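Local coordinates for protein probable dipeptidase (Pseudomonas aeruginosa, PDB 3B40) that probably cleaves dipeptides as a metal-dependent hydrolase of the membrane dipeptidase family (peptidase family M19), at residues R21-D26 with E120-L125; V113-S118 with F131-S136; R57-G62 with E374-T379. The protein carries 11 engineered substitutions. All coordinates share one frame; numbering follows the deposited sequence.

Interaction 1. Residues R21-D26 with E120-L125; sequences RILSFD and EDFRRL
F25 and F122 meet ring to ring where strand 25-29 of the TIM-barrel fold, with the loop leading into it, packs against helix 119-127. The helix lies outside the parallel sheet as the crossover between strands 113-115 and 131-138. The tight part of the contact is aromatic. The two ring planes are perpendicular, with centroids 5.4 Å apart, but the approach is oblique. CE1 of F122 reaches CD1 of F25 at 3.5 Å, and CZ of F122 lies 3.7 Å from the same F25 atom. Both phenylalanines carry CG anti to the backbone N (chi1 173° in F25 and -169° in F122). Each ring is thereby thrown across the gap, and the F122 ring reaches from the helix to F25. Its edge is also used by the backbone: the carbonyl O of S24 sits in the ring plane, 4.0 Å from CZ. The S24 side chain points away from the helix, and its OG bonds to the backbone N of S61. Around this pair the packing is completed by V134 of strand 131-138, which touches both rings, and by F400 of helix 389-409 beside F25. The outer part is looser. L23 lies at the more open margin, where it and the F122 side chain run antiparallel past each other. R123 belongs to the exposed side of the helix. Only the aliphatic part of its side chain touches the loop, standing nearly perpendicular to that of L23. L401 of helix 389-409 touches both L23 and R123. Polar bonding plays no part between the two segments. At the outer margin one leucine methyl bridges two helix residues: CD1 of L23 is 3.9 Å from CG of R123 and 4.1 Å from CD2 of F122.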
ATOM      1  N   ARG A  21       2.997  -7.099  24.401  1.00 15.02           N
ATOM      2  CA  ARG A  21       3.438  -5.822  24.936  1.00 15.79           C
ATOM      3  C   ARG A  21       3.524  -4.698  23.892  1.00 15.84           C
ATOM      4  O   ARG A  21       3.311  -3.557  24.241  1.00 16.50           O
ATOM      5  CB  ARG A  21       4.798  -5.972  25.620  1.00 15.59           C
ATOM      6  CG  ARG A  21       4.704  -6.689  26.974  1.00 16.91           C
ATOM      7  CD  ARG A  21       6.036  -7.240  27.487  1.00 16.50           C
ATOM      8  NE  ARG A  21       5.739  -7.959  28.733  1.00 19.58           N
ATOM      9  CZ  ARG A  21       5.328  -9.223  28.796  1.00 17.58           C
ATOM     10  NH1 ARG A  21       5.013  -9.754  29.973  1.00 17.10           N
ATOM     11  NH2 ARG A  21       5.241  -9.951  27.686  1.00 16.38           N
ATOM     12  N   ILE A  22       3.932  -5.006  22.663  1.00 15.32           N
ATOM     13  CA  ILE A  22       4.239  -3.929  21.674  1.00 16.06           C
ATOM     14  C   ILE A  22       3.040  -3.650  20.802  1.00 15.66           C
ATOM     15  O   ILE A  22       2.147  -4.501  20.694  1.00 16.74           O
ATOM     16  CB  ILE A  22       5.503  -4.217  20.790  1.00 15.62           C
ATOM     17  CG1 ILE A  22       5.260  -5.375  19.793  1.00 16.12           C
ATOM     18  CG2 ILE A  22       6.722  -4.439  21.665  1.00 15.54           C
ATOM     19  CD1 ILE A  22       6.366  -5.499  18.660  1.00 16.48           C
ATOM     20  N   LEU A  23       3.007  -2.442  20.237  1.00 15.50           N
ATOM     21  CA  LEU A  23       2.028  -2.049  19.234  1.00 15.90           C
ATOM     22  C   LEU A  23       2.509  -2.531  17.888  1.00 15.71           C
ATOM     23  O   LEU A  23       3.720  -2.517  17.611  1.00 15.10           O
ATOM     24  CB  LEU A  23       1.915  -0.524  19.115  1.00 15.78           C
ATOM     25  CG  LEU A  23       1.590   0.312  20.333  1.00 18.10           C
ATOM     26  CD1 LEU A  23       1.407   1.786  19.947  1.00 21.72           C
ATOM     27  CD2 LEU A  23       0.334  -0.248  21.004  1.00 21.41           C
ATOM     28  N   SER A  24       1.547  -2.892  17.045  1.00 14.55           N
ATOM     29  CA  SER A  24       1.837  -3.337  15.702  1.00 13.86           C
ATOM     30  C   SER A  24       0.878  -2.578  14.763  1.00 13.69           C
ATOM     31  O   SER A  24      -0.262  -2.308  15.110  1.00 13.07           O
ATOM     32  CB  SER A  24       1.656  -4.840  15.589  1.00 14.15           C
ATOM     33  OG  SER A  24       0.460  -5.234  16.203  1.00 15.77           O
ATOM     34  N   PHE A  25       1.373  -2.193  13.596  1.00 13.03           N
ATOM     35  CA  PHE A  25       0.633  -1.321  12.705  1.00 12.37           C
ATOM     36  C   PHE A  25       0.982  -1.722  11.294  1.00 12.75           C
ATOM     37  O   PHE A  25       2.148  -1.903  10.979  1.00 13.35           O
ATOM     38  CB  PHE A  25       0.978   0.148  12.947  1.00 11.58           C
ATOM     39  CG  PHE A  25       0.363   1.091  11.941  1.00 12.94           C
ATOM     40  CD1 PHE A  25      -1.019   1.266  11.877  1.00 11.26           C
ATOM     41  CD2 PHE A  25       1.166   1.764  11.021  1.00 12.05           C
ATOM     42  CE1 PHE A  25      -1.595   2.143  10.937  1.00 15.46           C
ATOM     43  CE2 PHE A  25       0.591   2.658  10.081  1.00 11.79           C
ATOM     44  CZ  PHE A  25      -0.778   2.835  10.044  1.00 12.65           C
ATOM     45  N   ASP A  26      -0.050  -1.890  10.466  1.00 12.73           N
ATOM     46  CA  ASP A  26       0.117  -2.280   9.060  1.00 12.55           C
ATOM     47  C   ASP A  26      -0.390  -1.111   8.210  1.00 12.17           C
ATOM     48  O   ASP A  26      -1.578  -0.800   8.225  1.00 11.19           O
ATOM     49  CB  ASP A  26      -0.683  -3.559   8.808  1.00 11.38           C
ATOM     50  CG  ASP A  26      -0.584  -4.066   7.360  1.00 13.62           C
ATOM     51  OD1 ASP A  26      -0.263  -3.290   6.429  1.00 15.93           O
ATOM     52  OD2 ASP A  26      -0.860  -5.261   7.152  1.00 11.94           O
ATOM     53  N   GLU A 120      -1.353   9.840  19.208  1.00 16.65           N
ATOM     54  CA  GLU A 120      -1.913   9.753  20.574  1.00 17.91           C
ATOM     55  C   GLU A 120      -3.153   8.889  20.649  1.00 17.17           C
ATOM     56  O   GLU A 120      -3.229   7.989  21.494  1.00 18.34           O
ATOM     57  CB  GLU A 120      -2.219  11.150  21.147  1.00 18.03           C
ATOM     58  CG  GLU A 120      -0.953  11.988  21.431  1.00 22.39           C
ATOM     59  CD  GLU A 120      -0.129  12.371  20.170  1.00 26.05           C
ATOM     60  OE1 GLU A 120      -0.687  12.802  19.124  1.00 23.78           O
ATOM     61  OE2 GLU A 120       1.114  12.240  20.251  1.00 29.08           O
ATOM     62  N   ASP A 121      -4.125   9.148  19.771  1.00 16.63           N
ATOM     63  CA  ASP A 121      -5.351   8.348  19.712  1.00 16.98           C
ATOM     64  C   ASP A 121      -4.989   6.898  19.473  1.00 16.44           C
ATOM     65  O   ASP A 121      -5.583   6.004  20.078  1.00 16.31           O
ATOM     66  CB  ASP A 121      -6.261   8.778  18.561  1.00 16.01           C
ATOM     67  CG  ASP A 121      -6.912  10.112  18.780  1.00 20.03           C
ATOM     68  OD1 ASP A 121      -6.890  10.640  19.912  1.00 22.67           O
ATOM     69  OD2 ASP A 121      -7.463  10.637  17.779  1.00 22.02           O
ATOM     70  N   PHE A 122      -4.070   6.662  18.540  1.00 15.98           N
ATOM     71  CA  PHE A 122      -3.673   5.280  18.213  1.00 17.23           C
ATOM     72  C   PHE A 122      -3.214   4.557  19.485  1.00 18.41           C
ATOM     73  O   PHE A 122      -3.675   3.442  19.765  1.00 18.50           O
ATOM     74  CB  PHE A 122      -2.571   5.251  17.122  1.00 16.98           C
ATOM     75  CG  PHE A 122      -2.310   3.877  16.562  1.00 17.07           C
ATOM     76  CD1 PHE A 122      -2.895   3.484  15.359  1.00 15.94           C
ATOM     77  CD2 PHE A 122      -1.495   2.966  17.245  1.00 10.96           C
ATOM     78  CE1 PHE A 122      -2.668   2.205  14.835  1.00 15.47           C
ATOM     79  CE2 PHE A 122      -1.289   1.688  16.733  1.00 15.22           C
ATOM     80  CZ  PHE A 122      -1.866   1.319  15.517  1.00 15.93           C
ATOM     81  N   ARG A 123      -2.332   5.198  20.257  1.00 19.12           N
ATOM     82  CA  ARG A 123      -1.793   4.597  21.493  1.00 21.25           C
ATOM     83  C   ARG A 123      -2.888   4.362  22.540  1.00 20.71           C
ATOM     84  O   ARG A 123      -2.939   3.306  23.165  1.00 20.27           O
ATOM     85  CB  ARG A 123      -0.647   5.433  22.080  1.00 20.65           C
ATOM     86  CG  ARG A 123       0.630   5.388  21.239  1.00 23.19           C
ATOM     87  CD  ARG A 123       1.840   5.969  21.947  1.00 23.99           C
ATOM     88  NE  ARG A 123       2.471   6.947  21.072  1.00 31.10           N
ATOM     89  CZ  ARG A 123       3.513   6.722  20.268  1.00 34.57           C
ATOM     90  NH1 ARG A 123       4.129   5.532  20.243  1.00 36.07           N
ATOM     91  NH2 ARG A 123       3.957   7.725  19.506  1.00 34.73           N
ATOM     92  N   ARG A 124      -3.763   5.351  22.703  1.00 21.18           N
ATOM     93  CA  ARG A 124      -4.947   5.243  23.560  1.00 21.62           C
ATOM     94  C   ARG A 124      -5.869   4.090  23.178  1.00 21.92           C
ATOM     95  O   ARG A 124      -6.207   3.249  24.027  1.00 21.90           O
ATOM     96  CB  ARG A 124      -5.724   6.564  23.552  1.00 22.05           C
ATOM     97  CG  ARG A 124      -6.928   6.577  24.471  1.00 24.85           C
ATOM     98  CD  ARG A 124      -7.661   7.904  24.378  1.00 29.76           C
ATOM     99  NE  ARG A 124      -7.977   8.296  22.996  1.00 32.82           N
ATOM    100  CZ  ARG A 124      -9.016   7.830  22.297  1.00 34.58           C
ATOM    101  NH1 ARG A 124      -9.853   6.950  22.834  1.00 34.46           N
ATOM    102  NH2 ARG A 124      -9.227   8.249  21.059  1.00 34.17           N
ATOM    103  N   LEU A 125      -6.298   4.048  21.911  1.00 21.58           N
ATOM    104  CA  LEU A 125      -7.190   2.977  21.432  1.00 21.47           C
ATOM    105  C   LEU A 125      -6.556   1.624  21.672  1.00 21.69           C
ATOM    106  O   LEU A 125      -7.221   0.686  22.125  1.00 22.08           O
ATOM    107  CB  LEU A 125      -7.550   3.141  19.941  1.00 21.44           C
ATOM    108  CG  LEU A 125      -8.468   4.288  19.495  1.00 20.53           C
ATOM    109  CD1 LEU A 125      -8.349   4.528  17.959  1.00 17.84           C
ATOM    110  CD2 LEU A 125      -9.906   4.019  19.907  1.00 19.33           C
TER

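Interaction 2. Residues V113-S118 with F131-S136; sequences VGIAYS and FAIVMS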
ATOM      1  N   VAL A 113     -13.449  -1.415  18.183  1.00 20.43           N
ATOM      2  CA  VAL A 113     -12.815  -0.641  17.099  1.00 19.76           C
ATOM      3  C   VAL A 113     -12.930   0.854  17.329  1.00 18.93           C
ATOM      4  O   VAL A 113     -13.968   1.330  17.768  1.00 18.70           O
ATOM      5  CB  VAL A 113     -13.519  -0.881  15.733  1.00 20.09           C
ATOM      6  CG1 VAL A 113     -12.606  -0.480  14.594  1.00 20.04           C
ATOM      7  CG2 VAL A 113     -13.969  -2.333  15.577  1.00 20.21           C
ATOM      8  N   GLY A 114     -11.867   1.598  17.007  1.00 18.13           N
ATOM      9  CA  GLY A 114     -11.971   3.052  16.856  1.00 17.05           C
ATOM     10  C   GLY A 114     -11.156   3.592  15.672  1.00 16.48           C
ATOM     11  O   GLY A 114     -10.304   2.906  15.128  1.00 15.39           O
ATOM     12  N   ILE A 115     -11.375   4.856  15.326  1.00 15.92           N
ATOM     13  CA  ILE A 115     -10.521   5.530  14.346  1.00 16.06           C
ATOM     14  C   ILE A 115      -9.568   6.469  15.087  1.00 15.64           C
ATOM     15  O   ILE A 115      -9.998   7.253  15.930  1.00 15.88           O
ATOM     16  CB  ILE A 115     -11.352   6.280  13.270  1.00 15.81           C
ATOM     17  CG1 ILE A 115     -12.228   5.287  12.501  1.00 17.87           C
ATOM     18  CG2 ILE A 115     -10.432   7.004  12.260  1.00 16.14           C
ATOM     19  CD1 ILE A 115     -13.317   5.957  11.601  1.00 17.41           C
ATOM     20  N   ALA A 116      -8.276   6.346  14.797  1.00 14.69           N
ATOM     21  CA  ALA A 116      -7.235   7.221  15.340  1.00 14.38           C
ATOM     22  C   ALA A 116      -7.020   8.470  14.476  1.00 15.10           C
ATOM     23  O   ALA A 116      -6.744   8.365  13.273  1.00 14.99           O
ATOM     24  CB  ALA A 116      -5.944   6.445  15.442  1.00 14.43           C
ATOM     25  N   TYR A 117      -7.158   9.639  15.094  1.00 15.38           N
ATOM     26  CA  TYR A 117      -6.945  10.915  14.419  1.00 16.39           C
ATOM     27  C   TYR A 117      -5.561  11.495  14.684  1.00 16.48           C
ATOM     28  O   TYR A 117      -5.228  12.550  14.137  1.00 16.18           O
ATOM     29  CB  TYR A 117      -8.070  11.923  14.748  1.00 17.34           C
ATOM     30  CG  TYR A 117      -9.424  11.342  14.446  1.00 18.38           C
ATOM     31  CD1 TYR A 117      -9.861  11.220  13.133  1.00 22.06           C
ATOM     32  CD2 TYR A 117     -10.250  10.863  15.464  1.00 19.89           C
ATOM     33  CE1 TYR A 117     -11.092  10.650  12.832  1.00 22.13           C
ATOM     34  CE2 TYR A 117     -11.502  10.294  15.168  1.00 18.50           C
ATOM     35  CZ  TYR A 117     -11.902  10.200  13.855  1.00 19.67           C
ATOM     36  OH  TYR A 117     -13.120   9.655  13.518  1.00 21.95           O
ATOM     37  N   SER A 118      -4.752  10.773  15.470  1.00 15.87           N
ATOM     38  CA  SER A 118      -3.377  11.167  15.788  1.00 16.41           C
ATOM     39  C   SER A 118      -2.609   9.961  16.364  1.00 16.47           C
ATOM     40  O   SER A 118      -3.214   8.960  16.755  1.00 16.65           O
ATOM     41  CB  SER A 118      -3.390  12.288  16.833  1.00 16.15           C
ATOM     42  OG  SER A 118      -3.974  11.814  18.033  1.00 16.81           O
ATOM     43  N   PHE A 131      -9.162  -2.134  18.203  1.00 20.30           N
ATOM     44  CA  PHE A 131      -8.419  -2.082  16.949  1.00 18.26           C
ATOM     45  C   PHE A 131      -8.443  -0.642  16.443  1.00 17.54           C
ATOM     46  O   PHE A 131      -9.506  -0.030  16.312  1.00 16.20           O
ATOM     47  CB  PHE A 131      -9.059  -3.000  15.917  1.00 18.24           C
ATOM     48  CG  PHE A 131      -8.308  -3.083  14.610  1.00 17.09           C
ATOM     49  CD1 PHE A 131      -7.169  -3.880  14.491  1.00 17.73           C
ATOM     50  CD2 PHE A 131      -8.762  -2.389  13.483  1.00 18.11           C
ATOM     51  CE1 PHE A 131      -6.495  -3.989  13.265  1.00 16.79           C
ATOM     52  CE2 PHE A 131      -8.082  -2.486  12.253  1.00 15.31           C
ATOM     53  CZ  PHE A 131      -6.946  -3.275  12.160  1.00 16.41           C
ATOM     54  N   ALA A 132      -7.261  -0.116  16.150  1.00 16.52           N
ATOM     55  CA  ALA A 132      -7.124   1.289  15.749  1.00 16.66           C
ATOM     56  C   ALA A 132      -7.009   1.451  14.233  1.00 16.92           C
ATOM     57  O   ALA A 132      -5.996   1.095  13.600  1.00 16.94           O
ATOM     58  CB  ALA A 132      -5.953   1.932  16.453  1.00 15.72           C
ATOM     59  N   ILE A 133      -8.078   1.959  13.645  1.00 17.43           N
ATOM     60  CA  ILE A 133      -8.081   2.284  12.218  1.00 17.24           C
ATOM     61  C   ILE A 133      -7.430   3.631  11.999  1.00 17.18           C
ATOM     62  O   ILE A 133      -7.784   4.615  12.663  1.00 17.09           O
ATOM     63  CB  ILE A 133      -9.515   2.333  11.670  1.00 17.81           C
ATOM     64  CG1 ILE A 133     -10.122   0.926  11.640  1.00 18.16           C
ATOM     65  CG2 ILE A 133      -9.562   3.007  10.264  1.00 17.53           C
ATOM     66  CD1 ILE A 133     -11.629   0.924  11.375  1.00 17.86           C
ATOM     67  N   VAL A 134      -6.475   3.681  11.071  1.00 16.36           N
ATOM     68  CA  VAL A 134      -5.970   4.945  10.577  1.00 17.43           C
ATOM     69  C   VAL A 134      -6.612   5.120   9.195  1.00 16.83           C
ATOM     70  O   VAL A 134      -6.458   4.261   8.321  1.00 17.12           O
ATOM     71  CB  VAL A 134      -4.423   4.967  10.497  1.00 17.53           C
ATOM     72  CG1 VAL A 134      -3.943   6.218   9.736  1.00 19.24           C
ATOM     73  CG2 VAL A 134      -3.824   4.908  11.909  1.00 17.40           C
ATOM     74  N   MET A 135      -7.412   6.174   9.045  1.00 16.77           N
ATOM     75  CA  MET A 135      -8.183   6.371   7.830  1.00 14.69           C
ATOM     76  C   MET A 135      -7.226   7.003   6.855  1.00 15.64           C
ATOM     77  O   MET A 135      -6.734   8.100   7.096  1.00 14.65           O
ATOM     78  CB  MET A 135      -9.341   7.343   8.035  1.00 14.68           C
ATOM     79  CG  MET A 135     -10.221   7.516   6.775  1.00 14.48           C
ATOM     80  SD  MET A 135     -11.757   8.521   7.006  1.00 10.06           S
ATOM     81  CE  MET A 135     -12.635   7.434   8.147  1.00 17.73           C
ATOM     82  N   SER A 136      -6.953   6.301   5.761  1.00 15.75           N
ATOM     83  CA  SER A 136      -6.048   6.858   4.746  1.00 16.33           C
ATOM     84  C   SER A 136      -6.871   7.062   3.482  1.00 15.91           C
ATOM     85  O   SER A 136      -8.071   6.804   3.486  1.00 16.21           O
ATOM     86  CB  SER A 136      -4.846   5.940   4.519  1.00 15.76           C
ATOM     87  OG  SER A 136      -5.264   4.606   4.238  1.00 16.85           O
TER
HETATM   88  O   HOH W   1      -7.489   8.560  10.699  1.00 13.75           O
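G114 is gripped at both its N and its O by strand 131-138. Its N donates to O of F131 at 3.0 Å, and its O accepts from N of I133 at 2.8 Å. A third bond runs from N of A116 to O of I133, also 2.8 Å. All three are close to straight. This is the parallel ladder of a beta-alpha-beta unit, in which helix 119-127 links the two strands. Beyond the ladder a water takes over: it donates to O of A116 and accepts from N of M135. Most of the packing lies on the face of V113, I115, F131 and I133; A116 CB also touches V134 CG2. CG1 of V113 is 3.6 Å from CD1 of I133 and also meets the edge of the F131 ring. CG1 of I115 lies 4.1 Å from CB of I133. The M135 chain runs extended and bends at its last torsion (chi3 -65°), which brings CE to 3.8 Å from CD1 of I115. L102 and M105 of helix 87-108 cover I133. On the other face F122 and L125 of helix 119-127 cover A132. Backbone bonds thus set the buried parallel register, while the touching side chains are apolar.

Interaction 3. Residues R57-G62 with E374-T379; sequences RGRLSG and EIRNVT
G58 O is buried against I375 and R376 and has no polar partner in the model. Across the contact its nearest neighbours are carbons. CG1 of I375 comes to 3.4 Å from G58 O, and CD of R376 lies 3.6 Å from the same oxygen. I375 reaches it with CG1 wedged between its own backbone N and carbonyl carbon (chi1 66°), the crowded position. Its CD1 runs on to the backbone of R59 and L60, 3.8 Å from L60 N, and also meets CD1 of L60. R57 and G58 end helix 52-58, and R59 to S61 lead on to strand 62-68. A Schellman motif closes the helix. R59 is its C-prime residue, with a positive phi of 72°, and the N atoms of R59 and L60 bond back to carbonyls of the last helical turn. Helix 375-385 packs against this turn, with G58 CA 5.6 Å from E374 CA. R376 lays one guanidinium face over the helix end. R57 O stands 3.1 Å above that plane, offset toward the rim, and G58 CA lies over the same face. NH2 of R376 is 3.3 Å from R57 O, but the angle is too poor for a hydrogen bond. A water joins R57 O to the other terminal nitrogen, donating to R57 O at 2.9 Å and accepting only weakly from R376 NH1. E16 and H19 of helix 9-19 also touch R376.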
ATOM      1  N   ARG A  57      -6.260 -12.441  17.351  1.00 21.73           N
ATOM      2  CA  ARG A  57      -5.387 -13.615  17.393  1.00 22.20           C
ATOM      3  C   ARG A  57      -3.923 -13.240  17.171  1.00 21.46           C
ATOM      4  O   ARG A  57      -3.033 -13.732  17.874  1.00 22.05           O
ATOM      5  CB  ARG A  57      -5.770 -14.602  16.291  1.00 22.66           C
ATOM      6  CG  ARG A  57      -6.300 -15.937  16.776  1.00 27.27           C
ATOM      7  CD  ARG A  57      -6.283 -16.958  15.639  1.00 30.09           C
ATOM      8  NE  ARG A  57      -7.286 -16.686  14.611  1.00 33.23           N
ATOM      9  CZ  ARG A  57      -7.093 -16.883  13.302  1.00 35.04           C
ATOM     10  NH1 ARG A  57      -5.936 -17.343  12.843  1.00 35.95           N
ATOM     11  NH2 ARG A  57      -8.059 -16.625  12.442  1.00 36.00           N
ATOM     12  N   GLY A  58      -3.674 -12.407  16.163  1.00 19.92           N
ATOM     13  CA  GLY A  58      -2.324 -11.999  15.850  1.00 18.54           C
ATOM     14  C   GLY A  58      -1.848 -10.924  16.786  1.00 18.56           C
ATOM     15  O   GLY A  58      -0.652 -10.705  16.884  1.00 18.17           O
ATOM     16  N   ARG A  59      -2.774 -10.229  17.463  1.00 17.81           N
ATOM     17  CA  ARG A  59      -2.413  -9.046  18.282  1.00 18.25           C
ATOM     18  C   ARG A  59      -2.021  -7.822  17.439  1.00 17.58           C
ATOM     19  O   ARG A  59      -1.219  -7.010  17.879  1.00 17.56           O
ATOM     20  CB  ARG A  59      -1.274  -9.346  19.295  1.00 18.28           C
ATOM     21  CG  ARG A  59      -1.486 -10.558  20.216  1.00 19.82           C
ATOM     22  CD  ARG A  59      -2.739 -10.413  21.082  1.00 24.79           C
ATOM     23  NE  ARG A  59      -2.773  -9.174  21.875  1.00 28.69           N
ATOM     24  CZ  ARG A  59      -2.393  -9.067  23.155  1.00 31.66           C
ATOM     25  NH1 ARG A  59      -2.491  -7.892  23.754  1.00 33.39           N
ATOM     26  NH2 ARG A  59      -1.949 -10.122  23.859  1.00 32.58           N
ATOM     27  N   LEU A  60      -2.565  -7.706  16.222  1.00 17.03           N
ATOM     28  CA  LEU A  60      -2.402  -6.487  15.414  1.00 14.75           C
ATOM     29  C   LEU A  60      -3.159  -5.373  16.087  1.00 14.16           C
ATOM     30  O   LEU A  60      -4.362  -5.513  16.294  1.00 13.81           O
ATOM     31  CB  LEU A  60      -3.002  -6.702  14.017  1.00 14.65           C
ATOM     32  CG  LEU A  60      -2.767  -5.535  13.037  1.00 14.94           C
ATOM     33  CD1 LEU A  60      -1.289  -5.202  12.849  1.00 12.07           C
ATOM     34  CD2 LEU A  60      -3.438  -5.791  11.683  1.00 14.10           C
ATOM     35  N   SER A  61      -2.478  -4.279  16.421  1.00 13.11           N
ATOM     36  CA  SER A  61      -3.122  -3.166  17.127  1.00 13.32           C
ATOM     37  C   SER A  61      -3.979  -2.309  16.199  1.00 13.22           C
ATOM     38  O   SER A  61      -4.992  -1.739  16.619  1.00 12.01           O
ATOM     39  CB  SER A  61      -2.086  -2.272  17.820  1.00 12.74           C
ATOM     40  OG  SER A  61      -1.158  -3.076  18.548  1.00 15.39           O
ATOM     41  N   GLY A  62      -3.531  -2.163  14.957  1.00 11.96           N
ATOM     42  CA  GLY A  62      -4.281  -1.310  14.040  1.00 13.10           C
ATOM     43  C   GLY A  62      -3.702  -1.325  12.645  1.00 12.40           C
ATOM     44  O   GLY A  62      -2.724  -2.024  12.385  1.00 12.65           O
ATOM     45  N   GLU A 374      -1.240 -13.654  11.429  1.00 17.87           N
ATOM     46  CA  GLU A 374       0.124 -14.249  11.297  1.00 17.79           C
ATOM     47  C   GLU A 374       1.302 -13.238  11.427  1.00 16.88           C
ATOM     48  O   GLU A 374       2.488 -13.565  11.184  1.00 15.73           O
ATOM     49  CB  GLU A 374       0.207 -15.063   9.998  1.00 17.68           C
ATOM     50  CG  GLU A 374      -0.567 -16.384  10.057  1.00 18.79           C
ATOM     51  CD  GLU A 374      -0.344 -17.323   8.871  1.00 20.60           C
ATOM     52  OE1 GLU A 374       0.245 -16.937   7.836  1.00 22.42           O
ATOM     53  OE2 GLU A 374      -0.773 -18.494   8.975  1.00 25.34           O
ATOM     54  N   ILE A 375       1.002 -12.025  11.876  1.00 16.01           N
ATOM     55  CA  ILE A 375       2.067 -10.997  12.031  1.00 15.89           C
ATOM     56  C   ILE A 375       3.261 -11.426  12.884  1.00 16.96           C
ATOM     57  O   ILE A 375       4.394 -11.005  12.636  1.00 16.45           O
ATOM     58  CB  ILE A 375       1.509  -9.638  12.551  1.00 16.61           C
ATOM     59  CG1 ILE A 375       0.957  -9.761  13.989  1.00 15.87           C
ATOM     60  CG2 ILE A 375       0.429  -9.115  11.580  1.00 14.55           C
ATOM     61  CD1 ILE A 375       0.923  -8.396  14.760  1.00 14.64           C
ATOM     62  N   ARG A 376       3.031 -12.279  13.894  1.00 17.43           N
ATOM     63  CA  ARG A 376       4.115 -12.671  14.782  1.00 18.25           C
ATOM     64  C   ARG A 376       5.138 -13.553  14.072  1.00 16.44           C
ATOM     65  O   ARG A 376       6.266 -13.672  14.524  1.00 16.25           O
ATOM     66  CB  ARG A 376       3.569 -13.325  16.057  1.00 18.72           C
ATOM     67  CG  ARG A 376       2.599 -12.373  16.792  1.00 23.57           C
ATOM     68  CD  ARG A 376       1.919 -12.977  17.997  1.00 23.06           C
ATOM     69  NE  ARG A 376       1.111 -14.118  17.592  1.00 32.62           N
ATOM     70  CZ  ARG A 376       0.232 -14.733  18.363  1.00 32.47           C
ATOM     71  NH1 ARG A 376       0.022 -14.321  19.618  1.00 36.29           N
ATOM     72  NH2 ARG A 376      -0.422 -15.765  17.878  1.00 32.04           N
ATOM     73  N   ASN A 377       4.715 -14.199  12.984  1.00 16.15           N
ATOM     74  CA  ASN A 377       5.605 -14.916  12.072  1.00 15.19           C
ATOM     75  C   ASN A 377       6.664 -13.981  11.463  1.00 14.42           C
ATOM     76  O   ASN A 377       7.806 -14.392  11.286  1.00 14.20           O
ATOM     77  CB  ASN A 377       4.809 -15.565  10.947  1.00 15.57           C
ATOM     78  CG  ASN A 377       4.053 -16.802  11.402  1.00 18.30           C
ATOM     79  OD1 ASN A 377       4.134 -17.199  12.581  1.00 20.05           O
ATOM     80  ND2 ASN A 377       3.335 -17.442  10.467  1.00 16.52           N
ATOM     81  N   VAL A 378       6.277 -12.737  11.164  1.00 12.91           N
ATOM     82  CA  VAL A 378       7.201 -11.724  10.621  1.00 13.42           C
ATOM     83  C   VAL A 378       8.176 -11.412  11.729  1.00 13.94           C
ATOM     84  O   VAL A 378       9.406 -11.412  11.522  1.00 13.90           O
ATOM     85  CB  VAL A 378       6.460 -10.388  10.179  1.00 14.02           C
ATOM     86  CG1 VAL A 378       7.456  -9.367   9.651  1.00 14.01           C
ATOM     87  CG2 VAL A 378       5.389 -10.667   9.115  1.00 13.64           C
ATOM     88  N   THR A 379       7.635 -11.196  12.932  1.00 13.60           N
ATOM     89  CA  THR A 379       8.482 -10.960  14.101  1.00 15.20           C
ATOM     90  C   THR A 379       9.470 -12.100  14.395  1.00 15.25           C
ATOM     91  O   THR A 379      10.608 -11.859  14.787  1.00 16.33           O
ATOM     92  CB  THR A 379       7.635 -10.622  15.344  1.00 15.50           C
ATOM     93  OG1 THR A 379       6.843  -9.463  15.050  1.00 14.50           O
ATOM     94  CG2 THR A 379       8.534 -10.327  16.543  1.00 15.36           C
TER
HETATM   95  O   HOH W   2      -3.229 -14.405  20.703  1.00 39.19           O

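How the interactions relate
Interactions 1 and 2 share one crossover unit. Helix 119-127, the partner in interaction 1, links the two strands of interaction 2, and its F122 packs on A132. All the touching residues of interaction 2 are buried, whereas interaction 1 runs from a buried aromatic centre to an exposed margin. Interaction 3 is partly buried and lies at the capped end of helix 52-58, against helix 375-385. Backbone hydrogen bonds join the segments in interaction 2 alone. Interaction 1 relies on apolar packing, and interaction 3 combines it with an arginine face and a water. S61 connects all three contacts: besides meeting S24, it probably bonds through its O to A132 N.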